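Local coordinates for uncharacterized protein (Bacteroides vulgatus, PDB 4FMR) that is of unknown function but probably binds DNA, joining an HU/IHF-like domain to an Ig-like domain in a two-chain assembly, at residues B[172-177]-B[211-216]; B[84-89]-B[100-105]; B[5-10]-B[26-31]. One frame throughout, in Å; residues are numbered along the deposited sequence.

Contact 1. Residues B[172-177]-B[211-216]; sequences VTLASA and YMLTVT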
ATOM      1  N   VAL B 172      14.257   9.377 -22.346  1.00 41.72           N
ATOM      2  CA  VAL B 172      13.630   9.375 -21.031  1.00 39.17           C
ATOM      3  C   VAL B 172      14.670   9.807 -20.001  1.00 42.29           C
ATOM      4  O   VAL B 172      15.798   9.315 -20.018  1.00 41.76           O
ATOM      5  CB  VAL B 172      12.971   8.018 -20.662  1.00 40.38           C
ATOM      6  CG1 VAL B 172      12.091   8.167 -19.420  1.00 38.64           C
ATOM      7  CG2 VAL B 172      12.150   7.474 -21.831  1.00 40.09           C
ATOM      8  N   THR B 173      14.278  10.766 -19.135  1.00 37.72           N
ATOM      9  CA  THR B 173      15.075  11.313 -18.044  1.00 36.19           C
ATOM     10  C   THR B 173      14.325  11.227 -16.719  1.00 38.28           C
ATOM     11  O   THR B 173      13.087  11.225 -16.676  1.00 36.03           O
ATOM     12  CB  THR B 173      15.478  12.786 -18.307  1.00 40.73           C
ATOM     13  OG1 THR B 173      14.306  13.562 -18.506  1.00 43.72           O
ATOM     14  CG2 THR B 173      16.444  12.960 -19.486  1.00 38.03           C
ATOM     15  N   LEU B 174      15.096  11.187 -15.638  1.00 35.92           N
ATOM     16  CA  LEU B 174      14.619  11.218 -14.255  1.00 35.52           C
ATOM     17  C   LEU B 174      15.331  12.319 -13.534  1.00 37.48           C
ATOM     18  O   LEU B 174      16.561  12.328 -13.509  1.00 36.92           O
ATOM     19  CB  LEU B 174      14.856   9.886 -13.543  1.00 35.42           C
ATOM     20  CG  LEU B 174      14.194   8.671 -14.177  1.00 40.68           C
ATOM     21  CD1 LEU B 174      15.034   7.451 -13.930  1.00 41.05           C
ATOM     22  CD2 LEU B 174      12.779   8.497 -13.672  1.00 41.33           C
ATOM     23  N   ALA B 175      14.581  13.272 -12.994  1.00 33.66           N
ATOM     24  CA  ALA B 175      15.169  14.377 -12.248  1.00 33.21           C
ATOM     25  C   ALA B 175      14.829  14.198 -10.780  1.00 34.94           C
ATOM     26  O   ALA B 175      13.652  14.119 -10.425  1.00 32.37           O
ATOM     27  CB  ALA B 175      14.671  15.723 -12.782  1.00 33.99           C
ATOM     28  N   SER B 176      15.859  14.077  -9.939  1.00 32.35           N
ATOM     29  CA  SER B 176      15.738  13.887  -8.488  1.00 31.77           C
ATOM     30  C   SER B 176      15.048  15.087  -7.791  1.00 36.22           C
ATOM     31  O   SER B 176      15.520  16.205  -7.926  1.00 36.85           O
ATOM     32  CB  SER B 176      17.129  13.686  -7.888  1.00 34.46           C
ATOM     33  OG  SER B 176      17.041  13.631  -6.474  1.00 43.54           O
ATOM     34  N   ALA B 177      13.962  14.858  -7.035  1.00 32.76           N
ATOM     35  CA  ALA B 177      13.315  15.925  -6.267  1.00 33.44           C
ATOM     36  C   ALA B 177      14.255  16.450  -5.162  1.00 41.25           C
ATOM     37  O   ALA B 177      14.223  17.643  -4.854  1.00 43.31           O
ATOM     38  CB  ALA B 177      12.007  15.429  -5.647  1.00 33.36           C
ATOM     39  N   TYR B 211      11.106  11.410  -8.082  1.00 30.85           N
ATOM     40  CA  TYR B 211      11.730  11.914  -9.300  1.00 30.76           C
ATOM     41  C   TYR B 211      10.671  12.445 -10.232  1.00 37.02           C
ATOM     42  O   TYR B 211       9.521  11.990 -10.181  1.00 37.26           O
ATOM     43  CB  TYR B 211      12.544  10.821 -10.047  1.00 31.39           C
ATOM     44  CG  TYR B 211      13.789  10.321  -9.348  1.00 32.38           C
ATOM     45  CD1 TYR B 211      13.703   9.460  -8.250  1.00 33.80           C
ATOM     46  CD2 TYR B 211      15.055  10.637  -9.827  1.00 32.89           C
ATOM     47  CE1 TYR B 211      14.844   9.015  -7.588  1.00 32.09           C
ATOM     48  CE2 TYR B 211      16.206  10.171  -9.190  1.00 33.25           C
ATOM     49  CZ  TYR B 211      16.092   9.360  -8.072  1.00 33.05           C
ATOM     50  OH  TYR B 211      17.211   8.896  -7.447  1.00 34.93           O
HETATM   51  N   MSE B 212      11.059  13.381 -11.107  1.00 33.45           N
HETATM   52  CA  MSE B 212      10.216  13.832 -12.192  1.00 33.19           C
HETATM   53  C   MSE B 212      10.674  13.054 -13.425  1.00 36.23           C
HETATM   54  O   MSE B 212      11.847  13.149 -13.799  1.00 36.23           O
HETATM   55  CB  MSE B 212      10.257  15.359 -12.386  1.00 36.42           C
HETATM   56  CG  MSE B 212       9.252  15.859 -13.451  1.00 44.14           C
HETATM   57 SE   MSE B 212       7.381  15.420 -12.992  0.75 51.69          SE
HETATM   58  CE  MSE B 212       7.198  16.240 -11.243  1.00 47.05           C
ATOM     59  N   LEU B 213       9.800  12.177 -13.952  1.00 31.87           N
ATOM     60  CA  LEU B 213      10.064  11.393 -15.147  1.00 32.14           C
ATOM     61  C   LEU B 213       9.595  12.206 -16.373  1.00 37.82           C
ATOM     62  O   LEU B 213       8.454  12.661 -16.418  1.00 36.71           O
ATOM     63  CB  LEU B 213       9.396   9.991 -15.096  1.00 31.05           C
ATOM     64  CG  LEU B 213       9.750   9.035 -16.266  1.00 34.92           C
ATOM     65  CD1 LEU B 213       9.752   7.576 -15.817  1.00 33.94           C
ATOM     66  CD2 LEU B 213       8.791   9.199 -17.447  1.00 38.63           C
ATOM     67  N   THR B 214      10.472  12.361 -17.367  1.00 36.02           N
ATOM     68  CA  THR B 214      10.152  13.121 -18.574  1.00 36.33           C
ATOM     69  C   THR B 214      10.458  12.300 -19.816  1.00 38.73           C
ATOM     70  O   THR B 214      11.484  11.630 -19.886  1.00 36.35           O
ATOM     71  CB  THR B 214      10.927  14.456 -18.561  1.00 42.30           C
ATOM     72  OG1 THR B 214      10.555  15.165 -17.369  1.00 40.72           O
ATOM     73  CG2 THR B 214      10.659  15.335 -19.804  1.00 39.13           C
ATOM     74  N   VAL B 215       9.508  12.333 -20.775  1.00 36.90           N
ATOM     75  CA  VAL B 215       9.570  11.731 -22.105  1.00 35.95           C
ATOM     76  C   VAL B 215       9.760  12.882 -23.079  1.00 39.53           C
ATOM     77  O   VAL B 215       8.872  13.722 -23.184  1.00 36.95           O
ATOM     78  CB  VAL B 215       8.324  10.853 -22.462  1.00 38.78           C
ATOM     79  CG1 VAL B 215       8.343  10.444 -23.943  1.00 38.79           C
ATOM     80  CG2 VAL B 215       8.217   9.617 -21.563  1.00 36.69           C
ATOM     81  N   THR B 216      10.926  12.955 -23.742  1.00 38.83           N
ATOM     82  CA  THR B 216      11.239  13.993 -24.737  1.00 39.81           C
ATOM     83  C   THR B 216      11.316  13.311 -26.112  1.00 47.43           C
ATOM     84  O   THR B 216      12.020  12.301 -26.269  1.00 47.15           O
ATOM     85  CB  THR B 216      12.518  14.747 -24.372  1.00 44.26           C
ATOM     86  OG1 THR B 216      12.374  15.286 -23.067  1.00 42.71           O
ATOM     87  CG2 THR B 216      12.853  15.860 -25.360  1.00 40.50           C
TER
HETATM   88  O   HOH W   1      13.626  13.604 -21.296  1.00 41.31           O
HETATM   89  O   HOH W   2      17.910  11.235  -5.733  1.00 43.78           O

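Contact 2. Residues B[84-89]-B[100-105]; sequences AQFRGV and NSIYVS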
ATOM      1  N   ALA B  84       4.561  -7.076   7.429  1.00 28.88           N
ATOM      2  CA  ALA B  84       5.535  -7.745   6.553  1.00 28.59           C
ATOM      3  C   ALA B  84       4.821  -8.801   5.689  1.00 33.71           C
ATOM      4  O   ALA B  84       3.900  -9.502   6.160  1.00 30.20           O
ATOM      5  CB  ALA B  84       6.632  -8.417   7.390  1.00 29.08           C
ATOM      6  N   GLN B  85       5.267  -8.922   4.427  1.00 31.43           N
ATOM      7  CA  GLN B  85       4.764  -9.924   3.478  1.00 30.79           C
ATOM      8  C   GLN B  85       5.953 -10.586   2.790  1.00 33.83           C
ATOM      9  O   GLN B  85       7.043  -9.998   2.758  1.00 31.54           O
ATOM     10  CB  GLN B  85       3.820  -9.288   2.436  1.00 31.44           C
ATOM     11  CG  GLN B  85       2.648  -8.500   2.983  1.00 45.35           C
ATOM     12  CD  GLN B  85       1.402  -9.325   3.043  1.00 59.46           C
ATOM     13  OE1 GLN B  85       1.109  -9.965   4.035  1.00 51.26           O
ATOM     14  NE2 GLN B  85       0.628  -9.309   1.979  1.00 65.82           N
ATOM     15  N   PHE B  86       5.724 -11.748   2.175  1.00 31.53           N
ATOM     16  CA  PHE B  86       6.751 -12.528   1.464  1.00 32.47           C
ATOM     17  C   PHE B  86       6.460 -12.662  -0.028  1.00 37.72           C
ATOM     18  O   PHE B  86       5.302 -12.728  -0.440  1.00 35.63           O
ATOM     19  CB  PHE B  86       6.863 -13.942   2.079  1.00 33.71           C
ATOM     20  CG  PHE B  86       7.145 -13.912   3.565  1.00 35.38           C
ATOM     21  CD1 PHE B  86       8.340 -13.384   4.057  1.00 36.82           C
ATOM     22  CD2 PHE B  86       6.198 -14.369   4.484  1.00 38.12           C
ATOM     23  CE1 PHE B  86       8.598 -13.348   5.429  1.00 36.74           C
ATOM     24  CE2 PHE B  86       6.468 -14.347   5.855  1.00 40.12           C
ATOM     25  CZ  PHE B  86       7.666 -13.834   6.318  1.00 37.02           C
ATOM     26  N   ARG B  87       7.525 -12.678  -0.838  1.00 37.13           N
ATOM     27  CA  ARG B  87       7.388 -12.910  -2.281  1.00 37.83           C
ATOM     28  C   ARG B  87       8.079 -14.204  -2.641  1.00 43.60           C
ATOM     29  O   ARG B  87       9.045 -14.597  -1.982  1.00 42.92           O
ATOM     30  CB  ARG B  87       7.948 -11.767  -3.138  1.00 38.75           C
ATOM     31  CG  ARG B  87       7.256 -10.427  -3.019  1.00 52.02           C
ATOM     32  CD  ARG B  87       7.703  -9.486  -4.129  1.00 54.61           C
ATOM     33  NE  ARG B  87       7.785  -8.082  -3.703  1.00 57.50           N
ATOM     34  CZ  ARG B  87       6.773  -7.218  -3.735  1.00 68.47           C
ATOM     35  NH1 ARG B  87       5.570  -7.606  -4.139  1.00 54.61           N
ATOM     36  NH2 ARG B  87       6.946  -5.970  -3.323  1.00 54.71           N
ATOM     37  N   GLY B  88       7.582 -14.854  -3.683  1.00 41.99           N
ATOM     38  CA  GLY B  88       8.164 -16.074  -4.207  1.00 42.44           C
ATOM     39  C   GLY B  88       7.725 -17.340  -3.527  1.00 48.15           C
ATOM     40  O   GLY B  88       7.248 -17.334  -2.389  1.00 48.79           O
ATOM     41  N   VAL B  89       7.925 -18.433  -4.248  1.00 46.31           N
ATOM     42  CA  VAL B  89       7.630 -19.823  -3.895  1.00 46.95           C
ATOM     43  C   VAL B  89       8.653 -20.347  -2.867  1.00 48.21           C
ATOM     44  O   VAL B  89       9.840 -19.989  -2.931  1.00 45.58           O
ATOM     45  CB  VAL B  89       7.679 -20.673  -5.218  1.00 51.73           C
ATOM     46  CG1 VAL B  89       7.556 -22.171  -4.960  1.00 52.71           C
ATOM     47  CG2 VAL B  89       6.619 -20.215  -6.212  1.00 51.63           C
ATOM     48  N   ASN B 100      13.352 -15.476  -2.836  1.00 46.04           N
ATOM     49  CA  ASN B 100      12.388 -14.925  -1.885  1.00 43.52           C
ATOM     50  C   ASN B 100      12.828 -13.591  -1.364  1.00 42.07           C
ATOM     51  O   ASN B 100      14.026 -13.340  -1.206  1.00 40.31           O
ATOM     52  CB  ASN B 100      12.170 -15.884  -0.710  1.00 42.06           C
ATOM     53  CG  ASN B 100      11.714 -17.263  -1.094  1.00 49.98           C
ATOM     54  OD1 ASN B 100      12.413 -18.251  -0.831  1.00 39.30           O
ATOM     55  ND2 ASN B 100      10.525 -17.362  -1.698  1.00 37.60           N
ATOM     56  N   SER B 101      11.842 -12.739  -1.079  1.00 37.11           N
ATOM     57  CA  SER B 101      12.053 -11.409  -0.535  1.00 35.68           C
ATOM     58  C   SER B 101      10.929 -11.016   0.426  1.00 37.95           C
ATOM     59  O   SER B 101       9.836 -11.596   0.434  1.00 38.34           O
ATOM     60  CB  SER B 101      12.183 -10.373  -1.653  1.00 39.54           C
ATOM     61  OG  SER B 101      11.029 -10.282  -2.472  1.00 51.56           O
ATOM     62  N   ILE B 102      11.251 -10.038   1.267  1.00 33.52           N
ATOM     63  CA  ILE B 102      10.383  -9.402   2.230  1.00 32.14           C
ATOM     64  C   ILE B 102      10.050  -8.010   1.716  1.00 37.54           C
ATOM     65  O   ILE B 102      10.897  -7.343   1.123  1.00 38.29           O
ATOM     66  CB  ILE B 102      11.053  -9.338   3.639  1.00 34.65           C
ATOM     67  CG1 ILE B 102      11.619 -10.698   4.109  1.00 35.50           C
ATOM     68  CG2 ILE B 102      10.132  -8.676   4.700  1.00 33.36           C
ATOM     69  CD1 ILE B 102      12.627 -10.577   5.327  1.00 39.70           C
ATOM     70  N   TYR B 103       8.813  -7.578   1.946  1.00 32.57           N
ATOM     71  CA  TYR B 103       8.350  -6.226   1.708  1.00 30.32           C
ATOM     72  C   TYR B 103       7.327  -5.946   2.782  1.00 31.80           C
ATOM     73  O   TYR B 103       6.905  -6.859   3.509  1.00 29.90           O
ATOM     74  CB  TYR B 103       7.811  -5.986   0.276  1.00 31.15           C
ATOM     75  CG  TYR B 103       6.493  -6.667  -0.023  1.00 31.81           C
ATOM     76  CD1 TYR B 103       6.447  -8.006  -0.419  1.00 33.82           C
ATOM     77  CD2 TYR B 103       5.289  -5.969   0.063  1.00 32.13           C
ATOM     78  CE1 TYR B 103       5.234  -8.630  -0.726  1.00 32.71           C
ATOM     79  CE2 TYR B 103       4.070  -6.588  -0.222  1.00 33.24           C
ATOM     80  CZ  TYR B 103       4.051  -7.909  -0.640  1.00 38.97           C
ATOM     81  OH  TYR B 103       2.849  -8.501  -0.923  1.00 40.31           O
ATOM     82  N   VAL B 104       6.960  -4.684   2.914  1.00 28.35           N
ATOM     83  CA  VAL B 104       5.934  -4.285   3.864  1.00 28.63           C
ATOM     84  C   VAL B 104       4.762  -3.798   3.038  1.00 31.09           C
ATOM     85  O   VAL B 104       4.905  -2.908   2.196  1.00 30.16           O
ATOM     86  CB  VAL B 104       6.448  -3.225   4.892  1.00 30.68           C
ATOM     87  CG1 VAL B 104       5.319  -2.683   5.776  1.00 30.08           C
ATOM     88  CG2 VAL B 104       7.564  -3.790   5.745  1.00 29.10           C
ATOM     89  N   SER B 105       3.629  -4.408   3.258  1.00 27.41           N
ATOM     90  CA  SER B 105       2.376  -4.012   2.624  1.00 28.04           C
ATOM     91  C   SER B 105       1.733  -2.904   3.454  1.00 33.43           C
ATOM     92  O   SER B 105       1.580  -3.067   4.669  1.00 33.30           O
ATOM     93  CB  SER B 105       1.439  -5.205   2.507  1.00 29.80           C
ATOM     94  OG  SER B 105       0.378  -4.814   1.657  1.00 43.28           O
TER
HETATM   95  O   HOH W   3      -0.055  -8.425  -0.350  1.00 57.13           O
HETATM   96  O   HOH W   4       3.065 -11.322  -1.305  1.00 52.45           O
HETATM   97  O   HOH W   5      10.271  -7.640  -2.447  1.00 58.43           O

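Contact 3. Residues B[5-10]-B[26-31]; sequences VLKAWL and QLETTR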
ATOM      1  N   VAL B   5      -9.532  19.738  -1.837  1.00 46.83           N
ATOM      2  CA  VAL B   5      -9.903  19.588  -3.241  1.00 47.38           C
ATOM      3  C   VAL B   5      -8.802  18.819  -3.987  1.00 48.86           C
ATOM      4  O   VAL B   5      -7.620  19.166  -3.908  1.00 48.09           O
ATOM      5  CB  VAL B   5     -10.234  20.947  -3.963  1.00 52.53           C
ATOM      6  CG1 VAL B   5     -10.789  20.711  -5.365  1.00 52.69           C
ATOM      7  CG2 VAL B   5     -11.234  21.777  -3.165  1.00 53.59           C
ATOM      8  N   LEU B   6      -9.206  17.767  -4.698  1.00 44.58           N
ATOM      9  CA  LEU B   6      -8.338  17.026  -5.613  1.00 43.89           C
ATOM     10  C   LEU B   6      -8.756  17.371  -7.057  1.00 50.97           C
ATOM     11  O   LEU B   6      -9.956  17.416  -7.352  1.00 51.50           O
ATOM     12  CB  LEU B   6      -8.356  15.497  -5.382  1.00 42.13           C
ATOM     13  CG  LEU B   6      -7.742  14.942  -4.096  1.00 43.03           C
ATOM     14  CD1 LEU B   6      -7.973  13.458  -4.004  1.00 41.29           C
ATOM     15  CD2 LEU B   6      -6.269  15.220  -4.019  1.00 42.81           C
ATOM     16  N   LYS B   7      -7.778  17.669  -7.930  1.00 49.45           N
ATOM     17  CA  LYS B   7      -8.028  17.984  -9.345  1.00 51.01           C
ATOM     18  C   LYS B   7      -7.728  16.743 -10.183  1.00 55.62           C
ATOM     19  O   LYS B   7      -6.668  16.137 -10.006  1.00 53.04           O
ATOM     20  CB  LYS B   7      -7.194  19.186  -9.808  1.00 53.34           C
ATOM     21  CG  LYS B   7      -7.580  20.501  -9.145  1.00 63.54           C
ATOM     22  CD  LYS B   7      -6.552  21.562  -9.449  1.00 72.61           C
ATOM     23  CE  LYS B   7      -6.892  22.891  -8.839  1.00 87.03           C
ATOM     24  NZ  LYS B   7      -5.960  23.942  -9.309  1.00 96.23           N
ATOM     25  N   ALA B   8      -8.664  16.332 -11.057  1.00 55.42           N
ATOM     26  CA  ALA B   8      -8.456  15.117 -11.843  1.00 56.40           C
ATOM     27  C   ALA B   8      -8.843  15.270 -13.320  1.00 66.86           C
ATOM     28  O   ALA B   8      -9.873  15.869 -13.651  1.00 68.63           O
ATOM     29  CB  ALA B   8      -9.245  13.971 -11.237  1.00 56.58           C
ATOM     30  N   TRP B   9      -8.003  14.691 -14.198  1.00 65.73           N
ATOM     31  CA  TRP B   9      -8.188  14.614 -15.648  1.00 67.88           C
ATOM     32  C   TRP B   9      -8.920  13.348 -16.032  1.00 73.84           C
ATOM     33  O   TRP B   9      -8.883  12.360 -15.289  1.00 71.41           O
ATOM     34  CB  TRP B   9      -6.842  14.625 -16.398  1.00 66.86           C
ATOM     35  CG  TRP B   9      -5.990  15.838 -16.224  1.00 68.57           C
ATOM     36  CD1 TRP B   9      -4.768  15.898 -15.619  1.00 70.51           C
ATOM     37  CD2 TRP B   9      -6.229  17.138 -16.779  1.00 70.16           C
ATOM     38  NE1 TRP B   9      -4.249  17.170 -15.728  1.00 71.03           N
ATOM     39  CE2 TRP B   9      -5.135  17.956 -16.419  1.00 73.97           C
ATOM     40  CE3 TRP B   9      -7.277  17.698 -17.534  1.00 73.49           C
ATOM     41  CZ2 TRP B   9      -5.059  19.309 -16.779  1.00 74.65           C
ATOM     42  CZ3 TRP B   9      -7.205  19.041 -17.882  1.00 76.49           C
ATOM     43  CH2 TRP B   9      -6.111  19.833 -17.501  1.00 76.56           C
ATOM     44  N   LEU B  10      -9.512  13.343 -17.236  1.00 74.05           N
ATOM     45  CA  LEU B  10     -10.171  12.169 -17.794  1.00 75.29           C
ATOM     46  C   LEU B  10      -9.263  11.619 -18.891  1.00 82.19           C
ATOM     47  O   LEU B  10      -9.144  12.220 -19.963  1.00 84.08           O
ATOM     48  CB  LEU B  10     -11.590  12.497 -18.304  1.00 76.98           C
ATOM     49  CG  LEU B  10     -12.626  12.898 -17.245  1.00 81.50           C
ATOM     50  CD1 LEU B  10     -13.788  13.643 -17.872  1.00 83.54           C
ATOM     51  CD2 LEU B  10     -13.136  11.696 -16.493  1.00 82.40           C
ATOM     52  N   GLN B  26      -7.349  10.701 -13.451  1.00 53.07           N
ATOM     53  CA  GLN B  26      -5.913  10.841 -13.262  1.00 51.24           C
ATOM     54  C   GLN B  26      -5.645  12.072 -12.446  1.00 51.97           C
ATOM     55  O   GLN B  26      -5.951  13.164 -12.909  1.00 51.00           O
ATOM     56  CB  GLN B  26      -5.172  10.914 -14.619  1.00 53.39           C
ATOM     57  CG  GLN B  26      -3.653  11.123 -14.482  1.00 66.46           C
ATOM     58  CD  GLN B  26      -2.985  11.729 -15.693  1.00 82.68           C
ATOM     59  OE1 GLN B  26      -3.350  12.796 -16.191  1.00 81.79           O
ATOM     60  NE2 GLN B  26      -1.889  11.139 -16.096  1.00 75.22           N
ATOM     61  N   LEU B  27      -5.039  11.908 -11.249  1.00 47.65           N
ATOM     62  CA  LEU B  27      -4.706  13.034 -10.378  1.00 46.92           C
ATOM     63  C   LEU B  27      -3.713  13.963 -11.047  1.00 51.26           C
ATOM     64  O   LEU B  27      -2.756  13.509 -11.662  1.00 49.76           O
ATOM     65  CB  LEU B  27      -4.137  12.557  -9.014  1.00 45.42           C
ATOM     66  CG  LEU B  27      -3.686  13.645  -7.980  1.00 48.34           C
ATOM     67  CD1 LEU B  27      -4.865  14.440  -7.436  1.00 47.50           C
ATOM     68  CD2 LEU B  27      -2.883  13.029  -6.832  1.00 47.83           C
ATOM     69  N   GLU B  28      -3.982  15.264 -10.946  1.00 50.96           N
ATOM     70  CA  GLU B  28      -3.092  16.336 -11.353  1.00 51.65           C
ATOM     71  C   GLU B  28      -2.279  16.629 -10.100  1.00 56.44           C
ATOM     72  O   GLU B  28      -2.799  17.251  -9.159  1.00 55.53           O
ATOM     73  CB  GLU B  28      -3.892  17.536 -11.889  1.00 54.53           C
ATOM     74  CG  GLU B  28      -3.038  18.629 -12.510  1.00 65.59           C
ATOM     75  CD  GLU B  28      -3.769  19.905 -12.882  1.00 91.59           C
ATOM     76  OE1 GLU B  28      -4.490  20.459 -12.020  1.00 90.67           O
ATOM     77  OE2 GLU B  28      -3.568  20.386 -14.020  1.00 91.31           O
ATOM     78  N   THR B  29      -1.059  16.057 -10.025  1.00 53.96           N
ATOM     79  CA  THR B  29      -0.192  16.157  -8.846  1.00 54.11           C
ATOM     80  C   THR B  29       0.280  17.611  -8.641  1.00 60.93           C
ATOM     81  O   THR B  29       0.708  18.279  -9.585  1.00 61.72           O
ATOM     82  CB  THR B  29       0.980  15.177  -8.934  1.00 60.63           C
ATOM     83  OG1 THR B  29       0.503  13.952  -9.490  1.00 62.74           O
ATOM     84  CG2 THR B  29       1.610  14.889  -7.557  1.00 56.74           C
ATOM     85  N   THR B  30       0.154  18.090  -7.391  1.00 58.19           N
ATOM     86  CA  THR B  30       0.497  19.449  -6.972  1.00 58.90           C
ATOM     87  C   THR B  30       2.022  19.606  -6.940  1.00 61.29           C
ATOM     88  O   THR B  30       2.557  20.507  -7.594  1.00 62.50           O
ATOM     89  CB  THR B  30      -0.148  19.748  -5.590  1.00 71.23           C
ATOM     90  OG1 THR B  30      -1.556  19.539  -5.678  1.00 74.22           O
ATOM     91  CG2 THR B  30       0.134  21.172  -5.086  1.00 70.36           C
ATOM     92  N   ARG B  31       2.704  18.730  -6.168  1.00 53.77           N
ATOM     93  CA  ARG B  31       4.152  18.691  -5.925  1.00 51.10           C
ATOM     94  C   ARG B  31       4.470  17.502  -5.028  1.00 47.52           C
ATOM     95  O   ARG B  31       3.560  16.776  -4.631  1.00 44.00           O
ATOM     96  CB  ARG B  31       4.647  20.019  -5.278  1.00 53.06           C
ATOM     97  CG  ARG B  31       4.104  20.302  -3.864  1.00 68.72           C
ATOM     98  CD  ARG B  31       4.441  21.691  -3.347  1.00 87.76           C
ATOM     99  NE  ARG B  31       3.641  22.728  -4.010  1.00110.49           N
ATOM    100  CZ  ARG B  31       2.616  23.372  -3.455  1.00131.49           C
ATOM    101  NH1 ARG B  31       2.268  23.127  -2.197  1.00118.47           N
ATOM    102  NH2 ARG B  31       1.952  24.292  -4.144  1.00123.30           N
TER
HETATM  103  O   HOH W   6      -5.023  17.849  -7.170  1.00 48.38           O

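Contact 1. Residues B[172-177]-B[211-216]
Tyr211 lies against the backbone of Ala175 and Ser176. Its CB sits 3.5 Å from Ala175 O. With CG anti to the carbonyl carbon (chi1 -68°), the ring is brought obliquely against the neighbouring strand, where CD2 comes within 3.5 Å of Ser176 N and also meets Leu174 CB. Further out, CE2 rests near Ser176 CA and CB. At the tip, OH accepts a hydrogen bond from a water that also pairs with Ser176 OG, and it is bonded as well to Glu207 O, so the hydroxyl has two hydrogen-bond partners.

The strands run antiparallel. Thr173 and Thr214 exchange two backbone bonds, Thr173 N to Thr214 O at 3.0 Å and Thr214 N to Thr173 O at 2.9 Å; Ala175 and Met212, a selenomethionine, form the next such pair. On the face of Tyr211, Leu174 CD2 meets Leu213 CD1 at 3.8 Å, and Val172 CG1 touches Leu213 CD2. On the other face Thr173 and Thr214 lie side by side, and a water links Thr173 OG1 to Thr216 OG1, while Thr214 OG1 bonds Ser234.

This is neighbouring-strand pairing inside a sheet of the Ig-like domain. The face of Val172, Leu174, Leu213 and Val215 is buried and mostly apolar, its polar groups gathered at the water-joined Ser176-Tyr211 end, while Thr173 and Thr214 make the opposite face more polar.

Contact 2. Residues B[84-89]-B[100-105]
Tyr103 takes chi1 70°, placing CG between its own backbone N and carbonyl carbon, and this swings the ring across the opposite strand between Gln85 and Arg87. Arg87 starts with CG anti to the carbonyl carbon and bends at chi3 (-145°), which lays its guanidinium flat on one face of that ring. The planes are 9° apart, and Arg87 CZ stands 3.7 Å from the Tyr103 ring centroid, a cation-pi stack. Gln85 CB covers the opposite face in a CH-pi contact, 3.4 Å from Tyr103 CZ, while Gln85 CG continues to Ser105 CB. The phenol is thus sandwiched, and two waters at its OH reach Gln85 NE2 (weakly) and Phe86 O. A third water joins Arg87 NE to Ser101 OG.

Beneath the side chains runs an antiparallel ladder, with Gln85 N bonded to Tyr103 O at 2.8 Å and Arg87 N to Ser101 O at 2.9 Å. Where the strands part, Asn100 ND2 grips two carbonyls: Arg87 O at 3.1 Å, on a lone pair, and Val89 O at 3.0 Å, approached from above its carbonyl plane. Asn100 OD1 accepts from Asp96 N, so the amide links Arg87 and Val89 to Asp96 within the connecting loop.

The pair belongs to a three-stranded antiparallel sheet (74-76, 80-87, 101-108), consistent with the beta-arm region of HU/IHF-like proteins. On the other face Phe86 and Ile102 pack with Trp95, and Val104 rests on helix 51-70. The second subunit adds hydrogen bonds, between its Asp145 and Ser105 OG and from Val104 N to its Gln108 OE1.

Contact 3. Residues B[5-10]-B[26-31]
Trp9 and Gln26 form the close-set part of this contact, joined by two backbone bonds: Trp9 N to Gln26 O and Gln26 N to Trp9 O, each 2.9 Å. One step along, Glu28 N reaches Lys7 O at 3.0 Å and is nearly straight, at 173°. Between these bonds Ala8 faces Leu27 as a non-hydrogen-bonded pair, with Ala8 CA making a CA-H...O contact to Gln26 O.

Leu27 turns its CD1 back toward the first strand, where it meets Leu6 CD2 at 3.8 Å and lies beside Lys7 O. Phe86 of the second subunit packs on both Ala8 and Leu27, and Met70 of that subunit on Leu6, so the partner chain packs on this apolar face. On the other face, Gln26 is extended beyond CG, bringing OE1 to 3.5 Å from Trp9 CD1, while its NE2 is bonded to Gly134 O.

Strands 4-12 and 23-27 make a beta hairpin at one side of a three-stranded sheet in the DNA-binding domain; strand 119-126 runs parallel to strand 4-12 along its other edge. Trp9 also meets that third strand, at Leu124, and makes a cation-pi contact with Arg127.

The side of Lys7 and Glu28 is looser. Glu28 has CG anti to its backbone N (chi1 -172°) and is extended from there, which carries the carboxylate obliquely to the benzo part of the indole: OE2 lies 3.3 Å from Trp9 CZ2, with ring and carboxylate planes 86° apart. Glu28 OE1 touches the lysine's aliphatic chain, 3.5 Å from Lys7 CD, as the two side chains cross. Lys7 NZ lies 4.7 Å from Glu28 OE1, opposite charges near but not in contact, and a water bridges Lys7 N and Glu28 O beside the direct Glu28 N to Lys7 O bond.

From the N terminus, contact 3 comes first: residues 26-31 return to 5-10 and close the hairpin of strands 4-12 and 23-27. After helices 35-45 and 51-70, contact 2 closes the short loop between strands 80-87 and 101-108 in the same DNA-binding domain. Strand 119-126 then rejoins the first sheet, and the chain passes into the Ig-like domain, where contact 1 closes an excursion of the 33 residues between 172-177 and 211-216. The three closures follow in series, with neither nesting nor crossing. Contacts 2 and 3 lie on opposite sides of the chain's centre, yet both touch the second subunit; contacts 1 and 3 are about 7 Å apart at their nearest atoms.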